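Local coordinates for pirin-like protein (Geobacillus kaustophilus, PDB 2P17) that is of unknown function but belongs to the pirin family of the cupin clan and binds one iron ion per subunit, at residues D37-L42 with V165-V170. Numbering follows the deposited sequence.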
ATOM      1  N   ASP A  37      -9.003   5.221  -8.180  1.00  8.63           N
ATOM      2  CA  ASP A  37      -9.259   3.956  -8.889  1.00  8.54           C
ATOM      3  C   ASP A  37      -7.928   3.315  -9.294  1.00  8.43           C
ATOM      4  O   ASP A  37      -7.173   3.922 -10.053  1.00  8.40           O
ATOM      5  CB  ASP A  37     -10.110   4.303 -10.127  1.00  8.99           C
ATOM      6  CG  ASP A  37     -10.648   3.090 -10.863  1.00  9.29           C
ATOM      7  OD1 ASP A  37     -10.496   1.953 -10.376  1.00  9.83           O
ATOM      8  OD2 ASP A  37     -11.221   3.299 -11.966  1.00 10.94           O
ATOM      9  N   PRO A  38      -7.655   2.063  -8.867  1.00  8.06           N
ATOM     10  CA  PRO A  38      -8.536   1.084  -8.231  1.00  8.01           C
ATOM     11  C   PRO A  38      -8.602   1.116  -6.705  1.00  8.43           C
ATOM     12  O   PRO A  38      -9.227   0.235  -6.102  1.00  8.77           O
ATOM     13  CB  PRO A  38      -7.911  -0.251  -8.666  1.00  8.05           C
ATOM     14  CG  PRO A  38      -6.401   0.053  -8.677  1.00  8.23           C
ATOM     15  CD  PRO A  38      -6.306   1.509  -9.117  1.00  8.32           C
ATOM     16  N   PHE A  39      -7.953   2.091  -6.073  1.00  8.19           N
ATOM     17  CA  PHE A  39      -7.935   2.147  -4.606  1.00  8.48           C
ATOM     18  C   PHE A  39      -9.149   2.885  -4.072  1.00  8.92           C
ATOM     19  O   PHE A  39      -9.637   3.821  -4.707  1.00  9.49           O
ATOM     20  CB  PHE A  39      -6.623   2.767  -4.124  1.00  8.25           C
ATOM     21  CG  PHE A  39      -5.428   2.106  -4.724  1.00  8.32           C
ATOM     22  CD1 PHE A  39      -5.170   0.768  -4.467  1.00  8.58           C
ATOM     23  CD2 PHE A  39      -4.598   2.785  -5.597  1.00  9.09           C
ATOM     24  CE1 PHE A  39      -4.077   0.113  -5.043  1.00  9.54           C
ATOM     25  CE2 PHE A  39      -3.501   2.140  -6.163  1.00  8.47           C
ATOM     26  CZ  PHE A  39      -3.244   0.802  -5.882  1.00  9.03           C
ATOM     27  N   LEU A  40      -9.656   2.436  -2.927  1.00  9.21           N
ATOM     28  CA  LEU A  40     -10.870   3.025  -2.362  1.00 10.29           C
ATOM     29  C   LEU A  40     -10.585   3.859  -1.132  1.00 11.06           C
ATOM     30  O   LEU A  40     -11.309   4.814  -0.842  1.00 12.03           O
ATOM     31  CB  LEU A  40     -11.900   1.936  -2.051  1.00 10.93           C
ATOM     32  CG  LEU A  40     -12.447   1.193  -3.260  1.00 12.27           C
ATOM     33  CD1 LEU A  40     -13.154  -0.070  -2.805  1.00 12.20           C
ATOM     34  CD2 LEU A  40     -13.371   2.077  -4.114  1.00 15.03           C
ATOM     35  N   LEU A  41      -9.534   3.490  -0.409  1.00 11.05           N
ATOM     36  CA  LEU A  41      -9.098   4.244   0.758  1.00 12.07           C
ATOM     37  C   LEU A  41      -7.773   3.693   1.263  1.00 11.10           C
ATOM     38  O   LEU A  41      -7.379   2.572   0.929  1.00 11.04           O
ATOM     39  CB  LEU A  41     -10.156   4.265   1.872  1.00 13.54           C
ATOM     40  CG  LEU A  41     -10.547   2.978   2.586  1.00 15.24           C
ATOM     41  CD1 LEU A  41      -9.550   2.604   3.682  1.00 17.94           C
ATOM     42  CD2 LEU A  41     -11.948   3.129   3.202  1.00 14.53           C
ATOM     43  N   LEU A  42      -7.077   4.509   2.045  1.00 11.18           N
ATOM     44  CA  LEU A  42      -5.879   4.059   2.741  1.00 11.17           C
ATOM     45  C   LEU A  42      -5.890   4.747   4.093  1.00 11.83           C
ATOM     46  O   LEU A  42      -5.908   5.977   4.157  1.00 11.66           O
ATOM     47  CB  LEU A  42      -4.607   4.430   1.974  1.00 11.49           C
ATOM     48  CG  LEU A  42      -3.290   4.063   2.677  1.00 11.97           C
ATOM     49  CD1 LEU A  42      -3.152   2.563   2.962  1.00 12.45           C
ATOM     50  CD2 LEU A  42      -2.115   4.541   1.839  1.00 12.03           C
ATOM     51  N   VAL A 165      -7.268  -7.283  -9.545  1.00 11.19           N
ATOM     52  CA  VAL A 165      -6.797  -6.044 -10.149  1.00 10.99           C
ATOM     53  C   VAL A 165      -5.271  -6.056 -10.038  1.00 10.27           C
ATOM     54  O   VAL A 165      -4.737  -6.211  -8.936  1.00  9.79           O
ATOM     55  CB  VAL A 165      -7.356  -4.785  -9.422  1.00 11.13           C
ATOM     56  CG1 VAL A 165      -6.601  -3.521  -9.841  1.00 12.21           C
ATOM     57  CG2 VAL A 165      -8.838  -4.615  -9.699  1.00 13.20           C
ATOM     58  N   PRO A 166      -4.556  -5.894 -11.170  1.00  9.38           N
ATOM     59  CA  PRO A 166      -3.101  -5.766 -11.070  1.00  9.46           C
ATOM     60  C   PRO A 166      -2.694  -4.590 -10.197  1.00  9.15           C
ATOM     61  O   PRO A 166      -3.094  -3.454 -10.460  1.00  9.97           O
ATOM     62  CB  PRO A 166      -2.658  -5.533 -12.527  1.00 10.10           C
ATOM     63  CG  PRO A 166      -3.746  -6.164 -13.352  1.00 10.68           C
ATOM     64  CD  PRO A 166      -5.008  -5.844 -12.576  1.00  9.38           C
ATOM     65  N   VAL A 167      -1.922  -4.882  -9.157  1.00  8.29           N
ATOM     66  CA  VAL A 167      -1.422  -3.865  -8.236  1.00  8.67           C
ATOM     67  C   VAL A 167       0.075  -4.061  -8.045  1.00  8.48           C
ATOM     68  O   VAL A 167       0.545  -5.170  -7.752  1.00  8.62           O
ATOM     69  CB  VAL A 167      -2.133  -3.935  -6.858  1.00  8.62           C
ATOM     70  CG1 VAL A 167      -1.504  -2.972  -5.831  1.00  9.89           C
ATOM     71  CG2 VAL A 167      -3.617  -3.636  -7.008  1.00  9.39           C
ATOM     72  N   THR A 168       0.827  -2.988  -8.211  1.00  8.72           N
ATOM     73  CA  THR A 168       2.234  -2.975  -7.847  1.00  8.58           C
ATOM     74  C   THR A 168       2.376  -2.314  -6.487  1.00  8.37           C
ATOM     75  O   THR A 168       1.920  -1.187  -6.291  1.00  8.73           O
ATOM     76  CB  THR A 168       3.061  -2.269  -8.916  1.00  9.05           C
ATOM     77  OG1 THR A 168       3.148  -3.132 -10.062  1.00 10.03           O
ATOM     78  CG2 THR A 168       4.468  -1.920  -8.408  1.00 10.56           C
HETATM   79  N   MSE A 169       2.965  -3.044  -5.549  1.00  8.06           N
HETATM   80  CA  MSE A 169       3.194  -2.548  -4.203  1.00  7.79           C
HETATM   81  C   MSE A 169       4.621  -2.879  -3.836  1.00  8.06           C
HETATM   82  O   MSE A 169       5.007  -4.049  -3.811  1.00  7.83           O
HETATM   83  CB  MSE A 169       2.236  -3.184  -3.196  1.00  8.31           C
HETATM   84  CG  MSE A 169       2.478  -2.703  -1.771  1.00  8.78           C
HETATM   85 SE   MSE A 169       1.268  -3.633  -0.561  0.70  9.04          SE
HETATM   86  CE  MSE A 169       1.864  -2.841   1.116  1.00 10.64           C
ATOM     87  N   VAL A 170       5.412  -1.830  -3.620  1.00  7.82           N
ATOM     88  CA  VAL A 170       6.816  -2.000  -3.319  1.00  8.62           C
ATOM     89  C   VAL A 170       7.229  -1.184  -2.110  1.00  8.72           C
ATOM     90  O   VAL A 170       6.711  -0.086  -1.875  1.00  8.70           O
ATOM     91  CB  VAL A 170       7.738  -1.633  -4.518  1.00  9.39           C
ATOM     92  CG1 VAL A 170       7.458  -2.517  -5.753  1.00  8.96           C
ATOM     93  CG2 VAL A 170       7.655  -0.158  -4.875  1.00  9.74           C
TER
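Pro38 meets Val165, and Phe39 meets Val167, in the buried middle of a pirin fold, which pairs two cupin beta-barrels face to face. The start of strand 39-47 here meets the start of strand 167-174. The two strands are not sheet partners and touch here through side chains. The contact is small, with 136 Å² buried over both sides, and wholly apolar.

CB of Pro38 lies 3.7 Å from CG1 of Val165. The same methyl is 3.8 Å from CG of Pro38, so it sits at the CB-CG edge of the pyrrolidine ring, near the ring plane. With chi1 at 166°, CG1 is anti to the backbone N of Val165, and it is this methyl that reaches the proline.

Phe39 and Val167 reach for each other from opposing directions. The phenyl ring offers its edge, and CG1 of Val167 sits near the ring plane, 4.1 Å from CE1 of Phe39. CZ of Phe39 is almost as close to that methyl. Phe39 CG lies anti to its own carbonyl carbon (chi1 -52°), and from there the ring extends to the valine. CG of Pro38 covers one face of the ring, above its centre. Leu114 of strand 109-117 and Tyr240 of strand 235-242 also touch Phe39.

Asp37, which follows the short helix 33-36 and joins Pro38 through a cis peptide bond, is held by three hydrogen bonds. Its OD1 accepts from Val245 N, its OD2 from Asn246 N, and its carbonyl O from Asn189 ND2. The iron site lies away from this contact. In 165-170, Ser151 OG bonds to Val167 O, and Asn163 OD1 accepts from Val167 N.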